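Local coordinates for FERM, RhoGEF and pleckstrin domain protein 2 (Danio rerio, PDB 6D21) that probably acts, as a whole protein, as a guanine nucleotide exchange factor for RAC1 in semaphorin signalling and actin remodelling; this piece is its FERM domain, at residues R35-I40 and E93-Y98. Residues are numbered along the deposited sequence; the frame is centred on the assembly and turned at random.
Sequences RRINLI and EEFTRY
Leu39 and Thr96 bring the two backbones nearest, 7.1 Å apart at their CA atoms, and no direct hydrogen bond joins the segments. Phe95 reaches from the first turn of helix 94-110 to the chain leaving helix 26-36. Its CG lies anti to the backbone N (chi1 -180°), which extends the ring toward Ile37 and Leu39. Ring atom CE2 sits 3.4 Å from Ile37 O and 4.0 Å from Leu39 CD1. Ile37 CD1 touches Phe95 CZ at 4.1 Å. Both aliphatic side chains cross Phe95 at about a right angle. Helix 26-36 ends in a Schellman motif, with Asn38 at positive phi as C-prime. Helix 26-36 belongs to the ubiquitin-like FERM N-terminal domain, and Phe95 to the helical central domain, so the contact lies at the interface of the two lobes. With the Phe95 ring cut back to an alanine here, Ile37 CD1 would probably lose its ring contact and a gap is likely to open beside Leu39 CD1. One water bridges the segments: it accepts from Ile40 N and donates to Thr96 OG1, each at 2.9 Å. Thr96 OG1 also bonds to Glu41, whose carboxylate takes Glu93 N at the helix start as well.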
loop_
_atom_site.group_PDB
_atom_site.type_symbol
_atom_site.label_atom_id
_atom_site.label_comp_id
_atom_site.label_asym_id
_atom_site.label_seq_id
_atom_site.Cartn_x
_atom_site.Cartn_y
_atom_site.Cartn_z
ATOM N N ARG A 35 19.026 4.024 3.110
ATOM C CA ARG A 35 20.157 4.384 3.970
ATOM C C ARG A 35 19.863 5.607 4.835
ATOM O O ARG A 35 20.177 5.633 6.022
ATOM C CB ARG A 35 21.410 4.644 3.144
ATOM C CG ARG A 35 22.626 5.064 3.984
ATOM C CD ARG A 35 23.842 5.335 3.108
ATOM N NE ARG A 35 23.884 4.367 2.016
ATOM C CZ ARG A 35 23.729 4.670 0.734
ATOM N NH1 ARG A 35 23.762 3.709 -0.177
ATOM N NH2 ARG A 35 23.546 5.932 0.365
ATOM N N ARG A 36 19.258 6.622 4.236
ATOM C CA ARG A 36 18.971 7.856 4.956
ATOM C C ARG A 36 18.116 7.570 6.201
ATOM O O ARG A 36 18.430 8.045 7.292
ATOM C CB ARG A 36 18.286 8.864 4.022
ATOM C CG ARG A 36 17.913 10.223 4.641
ATOM C CD ARG A 36 19.095 11.155 4.777
ATOM N NE ARG A 36 19.888 11.253 3.549
ATOM C CZ ARG A 36 19.682 12.139 2.575
ATOM N NH1 ARG A 36 18.693 13.025 2.662
ATOM N NH2 ARG A 36 20.467 12.135 1.506
ATOM N N ILE A 37 17.063 6.770 6.055
ATOM C CA ILE A 37 16.177 6.500 7.183
ATOM C C ILE A 37 16.538 5.181 7.889
ATOM O O ILE A 37 15.846 4.757 8.810
ATOM C CB ILE A 37 14.694 6.471 6.748
ATOM C CG1 ILE A 37 14.380 5.257 5.864
ATOM C CG2 ILE A 37 14.318 7.787 6.044
ATOM C CD1 ILE A 37 12.877 5.122 5.522
ATOM N N ASN A 38 17.641 4.569 7.463
ATOM C CA ASN A 38 18.149 3.322 8.048
ATOM C C ASN A 38 17.074 2.235 8.085
ATOM O O ASN A 38 16.802 1.649 9.124
ATOM C CB ASN A 38 18.706 3.563 9.458
ATOM C CG ASN A 38 19.722 2.507 9.872
ATOM O OD1 ASN A 38 20.480 1.991 9.045
ATOM N ND2 ASN A 38 19.740 2.181 11.160
ATOM N N LEU A 39 16.459 1.989 6.938
ATOM C CA LEU A 39 15.447 0.958 6.804
ATOM C C LEU A 39 16.120 -0.389 6.496
ATOM O O LEU A 39 16.551 -0.626 5.373
ATOM C CB LEU A 39 14.457 1.336 5.696
ATOM C CG LEU A 39 13.297 0.358 5.456
ATOM C CD1 LEU A 39 12.661 -0.033 6.786
ATOM C CD2 LEU A 39 12.241 0.920 4.480
ATOM N N ILE A 40 16.198 -1.277 7.483
ATOM C CA ILE A 40 16.872 -2.566 7.275
ATOM C C ILE A 40 15.979 -3.548 6.495
ATOM O O ILE A 40 16.441 -4.178 5.549
ATOM C CB ILE A 40 17.301 -3.188 8.622
ATOM C CG1 ILE A 40 18.191 -2.209 9.398
ATOM C CG2 ILE A 40 18.042 -4.522 8.418
ATOM C CD1 ILE A 40 18.530 -2.696 10.798
ATOM N N GLU A 93 11.818 -5.750 13.027
ATOM C CA GLU A 93 12.271 -4.463 13.537
ATOM C C GLU A 93 11.098 -3.557 13.915
ATOM O O GLU A 93 10.099 -3.453 13.192
ATOM C CB GLU A 93 13.177 -3.764 12.513
ATOM C CG GLU A 93 14.334 -4.619 11.986
ATOM C CD GLU A 93 15.304 -5.071 13.085
ATOM O OE1 GLU A 93 15.755 -6.239 13.048
ATOM O OE2 GLU A 93 15.631 -4.255 13.973
ATOM N N GLU A 94 11.246 -2.899 15.057
ATOM C CA GLU A 94 10.274 -1.939 15.538
ATOM C C GLU A 94 10.040 -0.842 14.485
ATOM O O GLU A 94 8.916 -0.420 14.263
ATOM C CB GLU A 94 10.763 -1.336 16.861
ATOM C CG GLU A 94 9.699 -0.696 17.716
ATOM C CD GLU A 94 10.245 -0.271 19.072
ATOM O OE1 GLU A 94 10.633 -1.156 19.865
ATOM O OE2 GLU A 94 10.309 0.948 19.330
ATOM N N PHE A 95 11.108 -0.399 13.833
ATOM C CA PHE A 95 10.992 0.675 12.850
ATOM C C PHE A 95 10.184 0.236 11.639
ATOM O O PHE A 95 9.412 1.022 11.077
ATOM C CB PHE A 95 12.388 1.149 12.422
ATOM C CG PHE A 95 12.374 2.261 11.407
ATOM C CD1 PHE A 95 11.815 3.489 11.710
ATOM C CD2 PHE A 95 12.946 2.084 10.161
ATOM C CE1 PHE A 95 11.810 4.513 10.779
ATOM C CE2 PHE A 95 12.938 3.109 9.231
ATOM C CZ PHE A 95 12.373 4.316 9.544
ATOM N N THR A 96 10.366 -1.013 11.223
ATOM C CA THR A 96 9.617 -1.527 10.081
ATOM C C THR A 96 8.136 -1.584 10.401
ATOM O O THR A 96 7.309 -1.234 9.570
ATOM C CB THR A 96 10.088 -2.948 9.662
ATOM O OG1 THR A 96 11.507 -2.960 9.562
ATOM C CG2 THR A 96 9.496 -3.341 8.310
ATOM N N ARG A 97 7.804 -2.053 11.609
ATOM C CA ARG A 97 6.409 -2.119 12.047
ATOM C C ARG A 97 5.820 -0.722 12.149
ATOM O O ARG A 97 4.661 -0.530 11.849
ATOM C CB ARG A 97 6.278 -2.835 13.397
ATOM C CG ARG A 97 6.615 -4.329 13.326
ATOM C CD ARG A 97 6.227 -5.069 14.615
ATOM N NE ARG A 97 6.888 -4.521 15.796
ATOM C CZ ARG A 97 8.031 -4.987 16.284
ATOM N NH1 ARG A 97 8.631 -6.011 15.694
ATOM N NH2 ARG A 97 8.562 -4.448 17.369
ATOM N N TYR A 98 6.627 0.235 12.603
ATOM C CA TYR A 98 6.229 1.640 12.630
ATOM C C TYR A 98 5.843 2.141 11.233
ATOM O O TYR A 98 4.776 2.738 11.039
ATOM C CB TYR A 98 7.368 2.486 13.210
ATOM C CG TYR A 98 7.163 3.986 13.124
ATOM C CD1 TYR A 98 6.021 4.587 13.647
ATOM C CD2 TYR A 98 8.142 4.813 12.562
ATOM C CE1 TYR A 98 5.841 5.980 13.590
ATOM C CE2 TYR A 98 7.977 6.214 12.507
ATOM C CZ TYR A 98 6.829 6.786 13.021
ATOM O OH TYR A 98 6.667 8.160 12.950
HETATM O O HOH W 1 14.110 -1.658 9.477
#